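Local coordinates for protein phosphinothricin N-acetyltransferase (Brucella ovis, PDB 5DWM) that probably transfers the acetyl group of acetyl-CoA to an amine acceptor, perhaps phosphinothricin, as a GNAT-fold acyltransferase, at residues Ile26-Ala30 with Tyr95-Asp99; Gly106-Arg111 with Leu141-Phe147; Ala119-Arg123 with Pro183-Ser187; Val128-His134 with Arg162-Thr166. One frame throughout, in Å; residues are numbered along the deposited sequence. Where two conformers were deposited one is given.

Interaction 1: residues Ile26-Ala30 with Tyr95-Asp99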
# COMPACT_ATOMS: atom_id res chain seq x y z
N ILE A 26 9.39 17.81 -13.91
CA ILE A 26 8.87 16.60 -14.53
C ILE A 26 7.66 16.09 -13.76
O ILE A 26 6.61 15.78 -14.33
CB ILE A 26 9.97 15.53 -14.61
CG1 ILE A 26 11.05 15.97 -15.60
CG2 ILE A 26 9.39 14.17 -15.01
CD1 ILE A 26 12.27 15.06 -15.63
N TYR A 27 7.78 16.00 -12.43
CA TYR A 27 6.67 15.50 -11.63
C TYR A 27 5.48 16.45 -11.68
O TYR A 27 4.32 16.00 -11.69
CB TYR A 27 7.13 15.24 -10.19
CG TYR A 27 6.10 14.50 -9.37
CD1 TYR A 27 5.62 13.25 -9.76
CD2 TYR A 27 5.57 15.06 -8.21
CE1 TYR A 27 4.65 12.58 -9.03
CE2 TYR A 27 4.59 14.40 -7.47
CZ TYR A 27 4.15 13.16 -7.89
OH TYR A 27 3.20 12.48 -7.18
N THR A 28 5.73 17.77 -11.73
CA THR A 28 4.64 18.73 -11.84
C THR A 28 3.77 18.44 -13.06
O THR A 28 2.53 18.42 -12.97
CB THR A 28 5.20 20.15 -11.89
OG1 THR A 28 5.74 20.49 -10.60
CG2 THR A 28 4.12 21.18 -12.28
N GLN A 29 4.40 18.21 -14.22
CA GLN A 29 3.62 17.89 -15.42
C GLN A 29 2.86 16.58 -15.27
O GLN A 29 1.71 16.48 -15.70
CB GLN A 29 4.54 17.85 -16.65
CG GLN A 29 5.06 19.21 -17.05
CD GLN A 29 3.95 20.25 -17.07
OE1 GLN A 29 2.95 20.09 -17.76
NE2 GLN A 29 4.13 21.32 -16.29
N ALA A 30 3.49 15.57 -14.66
CA ALA A 30 2.79 14.31 -14.39
C ALA A 30 1.55 14.53 -13.52
O ALA A 30 0.48 13.97 -13.79
CB ALA A 30 3.74 13.33 -13.72
N TYR A 95 9.19 8.39 -13.56
CA TYR A 95 8.53 9.49 -14.26
C TYR A 95 9.45 10.03 -15.34
O TYR A 95 10.65 10.20 -15.12
CB TYR A 95 8.14 10.62 -13.30
CG TYR A 95 6.94 10.26 -12.46
CD1 TYR A 95 5.66 10.40 -12.96
CD2 TYR A 95 7.10 9.74 -11.18
CE1 TYR A 95 4.55 10.06 -12.20
CE2 TYR A 95 6.00 9.39 -10.41
CZ TYR A 95 4.73 9.56 -10.92
OH TYR A 95 3.62 9.22 -10.17
N ILE A 96 8.86 10.34 -16.50
CA ILE A 96 9.59 10.78 -17.67
C ILE A 96 9.09 12.16 -18.08
O ILE A 96 7.89 12.45 -17.97
CB ILE A 96 9.43 9.77 -18.83
CG1 ILE A 96 9.80 8.35 -18.38
CG2 ILE A 96 10.26 10.18 -20.03
CD1 ILE A 96 11.26 8.16 -18.02
N ALA A 97 10.01 13.02 -18.52
CA ALA A 97 9.62 14.33 -19.05
C ALA A 97 8.69 14.15 -20.25
O ALA A 97 8.88 13.24 -21.05
CB ALA A 97 10.86 15.12 -19.48
N PRO A 98 7.68 15.01 -20.40
CA PRO A 98 6.73 14.83 -21.51
C PRO A 98 7.39 14.79 -22.87
O PRO A 98 7.00 13.97 -23.72
CB PRO A 98 5.79 16.03 -21.36
CG PRO A 98 5.85 16.38 -19.92
CD PRO A 98 7.27 16.12 -19.51
N ASP A 99 8.38 15.63 -23.11
CA ASP A 99 9.01 15.65 -24.42
C ASP A 99 10.03 14.54 -24.62
O ASP A 99 10.65 14.46 -25.68
CB ASP A 99 9.63 17.02 -24.70
CG ASP A 99 10.61 17.45 -23.64
OD1 ASP A 99 10.50 16.98 -22.48
OD2 ASP A 99 11.50 18.27 -23.96
O HOH W 1 6.03 14.22 -16.70
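Ile26 and Ala97 bring their CA atoms to 5.1 Å where a turn of helix 20-33 passes the residue just after strand 89-96, and the chains spread to 6.8 Å between the CA atoms of Tyr27 and Tyr95. The two tyrosines meet as a T-shaped pair: the CD1-CE1 edge of Tyr27 stands on one face of Tyr95, ring planes 77° apart. A chi1 of -170° places CG of Tyr27 beside its carbonyl carbon and brings this edge to Tyr95, CE1 lying 3.6 Å from CZ. The methyl of Ala30 approaches the Tyr95 ring obliquely at CD1 and CE1. In the GNAT fold this strand carries part of the acetyl-CoA site on its other side; Ile96, a cofactor-binding residue, turns away from the helix while its backbone receives CG2 of Ile26. One water ties the layers together, donating to Ile26 O and to Ile96 O, 2.9 Å from each, bridging two acceptors that could not bond to each other directly. Farther along, CB of Gln29 rests 3.8 Å from CG of Pro98, the side chains crossing almost at right angles. The Tyr27 hydroxyl is engaged by Glu39 and Ser37, which fixes the far end of the ring.

Interaction 2: residues Gly106-Arg111 with Leu141-Phe147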
# COMPACT_ATOMS: atom_id res chain seq x y z
N GLY A 106 12.37 5.12 -20.01
CA GLY A 106 11.85 4.35 -18.91
C GLY A 106 12.53 3.00 -18.78
O GLY A 106 12.85 2.56 -17.67
N LYS A 107 12.78 2.34 -19.91
CA LYS A 107 13.43 1.03 -19.86
C LYS A 107 14.86 1.14 -19.35
O LYS A 107 15.30 0.30 -18.56
CB LYS A 107 13.39 0.36 -21.23
CG LYS A 107 12.01 -0.09 -21.66
CD LYS A 107 12.01 -0.69 -23.04
CE LYS A 107 12.04 0.38 -24.13
NZ LYS A 107 11.92 -0.20 -25.50
N LEU A 108 15.60 2.16 -19.80
CA LEU A 108 16.96 2.34 -19.30
C LEU A 108 16.96 2.55 -17.80
O LEU A 108 17.79 1.97 -17.08
CB LEU A 108 17.64 3.53 -19.98
CG LEU A 108 18.02 3.41 -21.44
CD1 LEU A 108 18.61 4.74 -21.91
CD2 LEU A 108 19.00 2.25 -21.64
N LEU A 109 16.03 3.38 -17.30
CA LEU A 109 15.97 3.67 -15.87
C LEU A 109 15.59 2.43 -15.08
O LEU A 109 16.21 2.12 -14.06
CB LEU A 109 14.95 4.79 -15.62
CG LEU A 109 15.46 6.20 -15.85
CD1 LEU A 109 14.31 7.20 -15.89
CD2 LEU A 109 16.45 6.59 -14.78
N LEU A 110 14.55 1.72 -15.53
CA LEU A 110 14.05 0.59 -14.76
C LEU A 110 15.04 -0.57 -14.77
O LEU A 110 15.22 -1.24 -13.74
CB LEU A 110 12.67 0.16 -15.27
CG LEU A 110 11.93 -0.96 -14.53
CD1 LEU A 110 11.84 -0.68 -13.03
CD2 LEU A 110 10.54 -1.15 -15.13
N ARG A 111 15.71 -0.81 -15.90
CA ARG A 111 16.73 -1.84 -15.92
C ARG A 111 17.80 -1.57 -14.87
O ARG A 111 18.20 -2.48 -14.13
CB ARG A 111 17.35 -1.96 -17.32
CG ARG A 111 18.50 -2.94 -17.36
CD ARG A 111 18.82 -3.39 -18.78
NE ARG A 111 17.70 -4.12 -19.37
CZ ARG A 111 17.02 -3.70 -20.43
NH1 ARG A 111 17.34 -2.56 -21.03
NH2 ARG A 111 16.01 -4.43 -20.90
N LEU A 141 5.85 -0.90 -20.14
CA LEU A 141 7.23 -0.81 -19.69
C LEU A 141 7.55 -1.91 -18.69
O LEU A 141 8.59 -2.57 -18.78
CB LEU A 141 7.49 0.56 -19.05
CG LEU A 141 8.72 0.70 -18.14
CD1 LEU A 141 10.01 0.48 -18.88
CD2 LEU A 141 8.74 2.06 -17.42
N HIS A 142 6.65 -2.14 -17.73
CA HIS A 142 6.92 -3.15 -16.72
C HIS A 142 6.81 -4.56 -17.30
O HIS A 142 7.61 -5.43 -16.98
CB HIS A 142 6.01 -2.94 -15.51
CG HIS A 142 6.42 -1.77 -14.66
ND1 HIS A 142 6.00 -0.48 -14.92
CD2 HIS A 142 7.23 -1.69 -13.58
CE1 HIS A 142 6.53 0.34 -14.03
NE2 HIS A 142 7.27 -0.37 -13.20
N GLU A 143 5.83 -4.79 -18.18
CA GLU A 143 5.74 -6.07 -18.87
C GLU A 143 7.02 -6.38 -19.63
O GLU A 143 7.52 -7.51 -19.59
CB GLU A 143 4.55 -6.08 -19.83
CG GLU A 143 3.19 -6.13 -19.14
CD GLU A 143 2.04 -6.06 -20.13
OE1 GLU A 143 2.29 -5.74 -21.31
OE2 GLU A 143 0.90 -6.33 -19.71
N SER A 144 7.58 -5.38 -20.31
CA SER A 144 8.76 -5.63 -21.13
C SER A 144 9.98 -6.00 -20.30
O SER A 144 10.90 -6.65 -20.81
CB SER A 144 9.06 -4.43 -22.02
OG SER A 144 9.73 -3.42 -21.29
N LEU A 145 10.02 -5.61 -19.03
CA LEU A 145 11.13 -5.95 -18.14
C LEU A 145 10.82 -7.13 -17.23
O LEU A 145 11.53 -7.34 -16.24
CB LEU A 145 11.57 -4.72 -17.35
CG LEU A 145 12.54 -3.90 -18.20
CD1 LEU A 145 12.85 -2.57 -17.57
CD2 LEU A 145 13.83 -4.68 -18.43
N GLY A 146 9.78 -7.90 -17.54
CA GLY A 146 9.53 -9.16 -16.88
C GLY A 146 8.59 -9.12 -15.70
O GLY A 146 8.40 -10.16 -15.05
N PHE A 147 8.01 -7.97 -15.39
CA PHE A 147 7.02 -7.93 -14.32
C PHE A 147 5.79 -8.71 -14.74
O PHE A 147 5.42 -8.74 -15.92
CB PHE A 147 6.60 -6.49 -14.04
CG PHE A 147 7.59 -5.68 -13.25
CD1 PHE A 147 8.78 -5.25 -13.83
CD2 PHE A 147 7.30 -5.27 -11.96
CE1 PHE A 147 9.68 -4.48 -13.10
CE2 PHE A 147 8.18 -4.50 -11.23
CZ PHE A 147 9.37 -4.09 -11.81
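Leu110 reaches Leu141, His142 and Leu145 because its CG stands anti to the backbone N (chi1 -177°), which carries CD2 across to helix 136-144; Leu141, also with CG anti to its backbone N (chi1 161°), reaches back toward Gly106 and Lys107. The two helices thus interlock through leucines sent from both sides. CD2 of Leu110 sits over one face of the His142 imidazole in a CH-pi contact, 4.0 Å from the ring centroid and offset toward the rim. The same methyl touches CE1 of Phe147 obliquely, while CD1 of Leu145 slides in from the opposite direction to 3.6 Å from CG of Leu110. At the start of the helix, CD1 of Leu141 packs against Gly106 C at 3.6 Å and beside the first carbons of the Lys107 side chain. Gly106 accommodates the Leu141 methyls with its bare backbone. At the outer margin, NH2 of Arg111 meets CD2 of Leu145 at 3.3 Å.

Helix 136-144 ends in a Schellman motif, with Gly146 as the C-prime residue: Phe147 N bonds to His142 O and Gly146 N to Glu143 O. The reversal returns Phe147 to the interface, and one of its faces covers CD2 of His142. Ser144 OG donates to Leu141 O (2.9 Å), tilted from the carbonyl plane.

No hydrogen bond crosses the contact. The polar edge of His142 is instead held by Asp92 and Ser138 O, leaving a ring face for Leu110. Shape and apolar contact therefore hold together the helix that contributes Gly106 and Lys107 to acetyl-CoA binding and its neighbour.

Interaction 3: residues Ala119-Arg123 with Pro183-Ser187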
# COMPACT_ATOMS: atom_id res chain seq x y z
N ALA A 119 21.00 -5.81 -6.12
CA ALA A 119 22.27 -5.82 -5.41
C ALA A 119 22.09 -5.58 -3.92
O ALA A 119 22.93 -6.01 -3.12
CB ALA A 119 23.24 -4.80 -6.03
N LEU A 120 21.01 -4.91 -3.53
CA LEU A 120 20.72 -4.66 -2.12
C LEU A 120 20.08 -5.85 -1.42
O LEU A 120 19.95 -5.82 -0.19
CB LEU A 120 19.86 -3.40 -1.97
CG LEU A 120 20.54 -2.07 -2.30
CD1 LEU A 120 19.54 -0.92 -2.35
CD2 LEU A 120 21.67 -1.76 -1.31
N GLY A 121 19.68 -6.89 -2.15
CA GLY A 121 19.18 -8.11 -1.54
C GLY A 121 17.68 -8.24 -1.44
O GLY A 121 17.19 -9.16 -0.78
N PHE A 122 16.93 -7.35 -2.08
CA PHE A 122 15.48 -7.47 -2.11
C PHE A 122 15.06 -8.71 -2.89
O PHE A 122 15.78 -9.23 -3.75
CB PHE A 122 14.84 -6.21 -2.70
CG PHE A 122 14.85 -5.05 -1.76
CD1 PHE A 122 13.81 -4.85 -0.87
CD2 PHE A 122 15.92 -4.17 -1.74
CE1 PHE A 122 13.83 -3.78 0.02
CE2 PHE A 122 15.94 -3.10 -0.87
CZ PHE A 122 14.90 -2.91 0.02
N ARG A 123 13.86 -9.21 -2.57
CA ARG A 123 13.33 -10.41 -3.20
C ARG A 123 12.15 -10.16 -4.14
O ARG A 123 11.87 -11.01 -4.98
CB ARG A 123 12.93 -11.45 -2.13
CG ARG A 123 14.10 -12.02 -1.33
CD ARG A 123 15.06 -12.76 -2.25
NE ARG A 123 16.13 -13.45 -1.53
CZ ARG A 123 16.03 -14.70 -1.08
NH1 ARG A 123 14.90 -15.37 -1.25
NH2 ARG A 123 17.06 -15.26 -0.45
N PRO A 183 19.76 -11.83 5.87
CA PRO A 183 19.42 -10.63 6.64
C PRO A 183 18.63 -9.66 5.78
O PRO A 183 18.80 -9.59 4.57
CB PRO A 183 20.78 -10.05 7.02
CG PRO A 183 21.71 -11.22 6.98
CD PRO A 183 21.21 -12.10 5.87
N SER A 184 17.74 -8.91 6.43
CA SER A 184 16.90 -8.00 5.68
C SER A 184 17.77 -6.94 5.01
O SER A 184 18.79 -6.53 5.56
CB SER A 184 15.86 -7.34 6.59
OG SER A 184 16.45 -6.35 7.41
N PRO A 185 17.41 -6.50 3.80
CA PRO A 185 18.19 -5.45 3.14
C PRO A 185 18.19 -4.18 3.97
O PRO A 185 17.27 -3.92 4.75
CB PRO A 185 17.45 -5.24 1.82
CG PRO A 185 16.73 -6.53 1.58
CD PRO A 185 16.34 -7.02 2.94
N LEU A 186 19.24 -3.39 3.81
CA LEU A 186 19.33 -2.05 4.40
C LEU A 186 19.37 -2.08 5.92
O LEU A 186 19.03 -1.08 6.57
CB LEU A 186 18.22 -1.12 3.89
CG LEU A 186 18.09 -0.98 2.38
CD1 LEU A 186 16.92 -0.07 2.02
CD2 LEU A 186 19.38 -0.44 1.78
N SER A 187 19.78 -3.20 6.52
CA SER A 187 19.86 -3.30 7.97
C SER A 187 21.31 -3.21 8.43
O SER A 187 21.62 -2.64 9.47
CB SER A 187 19.22 -4.60 8.46
OG SER A 187 19.86 -5.74 7.92
OXT SER A 187 22.21 -3.71 7.76
O HOH W 2 21.17 -4.27 1.96
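Pro185 meets Phe122 as a CH-pi pair, its CB 3.9 Å from the ring centroid and 18° off the normal, displaced toward the rim on the CE2 side. Phe122 has CG anti to its carbonyl carbon (chi1 -75°), a setting that turns one face of the ring to the proline and leaves CZ to meet the next residue. There CD1 of Leu186 comes to the ring edge at 4.0 Å, near its plane, so consecutive residues of the tail use a face and an edge of one phenyl group. Leu186 likewise holds CG opposite its carbonyl carbon (chi1 -54°), which sends its other methyl, CD2, to CD2 of Leu120 at 4.1 Å, the side chains crossing at a slant.

Pro185 also packs on backbone: its CB lies 3.3 Å from Leu120 O, and its CG touches Gly121 O. A water donates to Leu120 O and accepts from Leu186 N, bridging the segments. Ser184-Ser187 form a type II beta turn, reinforced by Ser187 OG donating to Ser184 O.

Gly121, with positive phi, is where a Schellman motif terminates helix 105-119. The extreme C-terminus thus folds onto the connection from that helix to strand 124-129, while Tyr79 of strand 70-79 touches both Phe122 and Leu186.

Interaction 4: residues Val128-His134 with Arg162-Thr166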
# COMPACT_ATOMS: atom_id res chain seq x y z
N VAL A 128 3.09 -0.16 -8.48
CA VAL A 128 1.74 0.24 -8.12
C VAL A 128 1.35 1.31 -9.13
O VAL A 128 1.69 2.48 -8.96
CB VAL A 128 1.70 0.77 -6.67
CG1 VAL A 128 0.27 1.16 -6.28
CG2 VAL A 128 2.21 -0.28 -5.71
N ILE A 129 0.68 0.90 -10.20
CA ILE A 129 0.50 1.74 -11.38
C ILE A 129 -0.86 2.42 -11.30
O ILE A 129 -1.90 1.76 -11.40
CB ILE A 129 0.66 0.92 -12.67
CG1 ILE A 129 2.04 0.24 -12.69
CG2 ILE A 129 0.43 1.81 -13.91
CD1 ILE A 129 2.24 -0.71 -13.86
N GLY A 130 -0.85 3.73 -11.12
CA GLY A 130 -2.10 4.47 -11.07
C GLY A 130 -2.74 4.58 -12.44
O GLY A 130 -2.07 4.69 -13.46
N ASP A 131 -4.08 4.56 -12.44
CA ASP A 131 -4.87 4.64 -13.67
C ASP A 131 -4.40 3.62 -14.71
O ASP A 131 -4.10 3.95 -15.86
CB ASP A 131 -4.88 6.06 -14.24
CG ASP A 131 -5.88 6.25 -15.38
OD1 ASP A 131 -6.72 5.35 -15.60
OD2 ASP A 131 -5.83 7.30 -16.05
N GLY A 132 -4.34 2.35 -14.29
CA GLY A 132 -3.81 1.30 -15.14
C GLY A 132 -4.56 1.11 -16.45
O GLY A 132 -3.97 0.61 -17.41
N GLU A 133 -5.84 1.49 -16.50
CA GLU A 133 -6.58 1.33 -17.74
C GLU A 133 -6.03 2.22 -18.84
O GLU A 133 -5.96 1.82 -20.01
CB GLU A 133 -8.07 1.62 -17.50
CG GLU A 133 -8.92 1.49 -18.75
CD GLU A 133 -9.13 0.06 -19.19
OE1 GLU A 133 -8.81 -0.86 -18.40
OE2 GLU A 133 -9.61 -0.16 -20.32
N HIS A 134 -5.62 3.44 -18.49
CA HIS A 134 -5.14 4.40 -19.47
C HIS A 134 -3.62 4.52 -19.50
O HIS A 134 -3.07 4.94 -20.53
CB HIS A 134 -5.75 5.78 -19.22
CG HIS A 134 -7.21 5.86 -19.56
ND1 HIS A 134 -7.84 7.04 -19.88
CD2 HIS A 134 -8.16 4.90 -19.63
CE1 HIS A 134 -9.11 6.81 -20.13
NE2 HIS A 134 -9.33 5.51 -19.99
N ARG A 162 -12.63 11.40 -13.29
CA ARG A 162 -12.68 10.00 -13.71
C ARG A 162 -12.27 9.09 -12.57
O ARG A 162 -11.36 9.41 -11.80
CB ARG A 162 -11.68 9.73 -14.86
CG ARG A 162 -12.18 10.03 -16.26
CD ARG A 162 -11.35 9.27 -17.31
NE ARG A 162 -9.92 9.53 -17.19
CZ ARG A 162 -8.98 8.61 -16.93
NH1 ARG A 162 -9.30 7.33 -16.77
NH2 ARG A 162 -7.71 8.97 -16.85
N TRP A 163 -12.94 7.94 -12.47
CA TRP A 163 -12.49 6.88 -11.58
C TRP A 163 -11.32 6.14 -12.21
O TRP A 163 -11.30 5.90 -13.42
CB TRP A 163 -13.63 5.90 -11.27
CG TRP A 163 -14.62 6.46 -10.30
CD1 TRP A 163 -15.88 6.91 -10.57
CD2 TRP A 163 -14.42 6.63 -8.89
NE1 TRP A 163 -16.49 7.34 -9.41
CE2 TRP A 163 -15.61 7.18 -8.36
CE3 TRP A 163 -13.36 6.36 -8.02
CZ2 TRP A 163 -15.76 7.48 -7.01
CZ3 TRP A 163 -13.50 6.65 -6.68
CH2 TRP A 163 -14.69 7.21 -6.19
N LEU A 164 -10.35 5.78 -11.38
CA LEU A 164 -9.09 5.21 -11.82
C LEU A 164 -8.87 3.89 -11.11
O LEU A 164 -9.25 3.74 -9.95
CB LEU A 164 -7.93 6.13 -11.44
CG LEU A 164 -8.10 7.63 -11.72
CD1 LEU A 164 -6.89 8.41 -11.21
CD2 LEU A 164 -8.32 7.89 -13.21
N ASP A 165 -8.23 2.95 -11.80
CA ASP A 165 -7.86 1.67 -11.20
C ASP A 165 -6.37 1.64 -10.93
O ASP A 165 -5.58 2.23 -11.68
CB ASP A 165 -8.17 0.50 -12.15
CG ASP A 165 -9.66 0.35 -12.45
OD1 ASP A 165 -10.51 0.99 -11.79
OD2 ASP A 165 -9.98 -0.43 -13.37
N THR A 166 -5.96 0.91 -9.90
CA THR A 166 -4.55 0.68 -9.62
C THR A 166 -4.18 -0.70 -10.13
O THR A 166 -4.74 -1.70 -9.67
CB THR A 166 -4.28 0.73 -8.12
OG1 THR A 166 -4.59 2.03 -7.61
CG2 THR A 166 -2.82 0.39 -7.83
O HOH W 3 -7.72 3.14 -14.65
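Neighbouring antiparallel strands 124-129 and 162-172 meet in a mostly buried contact, which the loop after 124-129 extends to a more exposed rim where Asp131 and His134 hold Arg162. The guanidinium of Arg162 lies flat on the His134 ring, planes 6° and centres 3.9 Å apart. Its opposite face takes CD2 of Leu164, and the guanidinium edge meets the Asp131 carboxylate in a salt bridge, the two planes 40° apart. Of the two bonds, NH2 to OD2 measures 2.6 Å, with OD2 less surely placed; NH1 to OD1 is weak. The bend of Arg162 at chi3 (-55°) turns the guanidinium into this sandwich. Farther along the strand, Gly132 N donates to Asp165 O at 2.9 Å. A water donates to Asp131 OD1 and accepts from Glu133 N and Asp165 N.

Toward the sheet, CA of Thr166 lies 3.4 Å from Ile129 O in a CA-H...O contact. CG2 of Thr166 packs on CG1 of Val128. Strand 162-172 lies between 124-129 and 148-159, with Thr166 OG1 hydrogen-bonded to Ser156 OG of the latter. Helix 136-144 packs on Ile129, while the Asp165 carboxylate, held by Gly155 N and Arg152, also forms a salt bridge with Arg177 of the second subunit.

Interactions 1 and 2 meet around the acetyl-CoA site: Ile96 CD1 of the first lies 3.8 Å from Gly106 N of the second, joining the strand and helix that supply cofactor-binding residues, though no cofactor is bound to this chain. Interaction 2 passes on to interaction 4 through His142 ND1, 3.9 Å from Ile129 CD1, so helix 136-144 touches both helix 105-119 and strand 124-129. Interactions 1 and 4 do not touch, their nearest atoms being about 7 Å apart, but both reach the sheet through adjacent strands. Interaction 3 stands apart, its centre about 30 Å from those of interactions 1 and 4, and packs the C-terminal tail against the turn that follows helix 105-119.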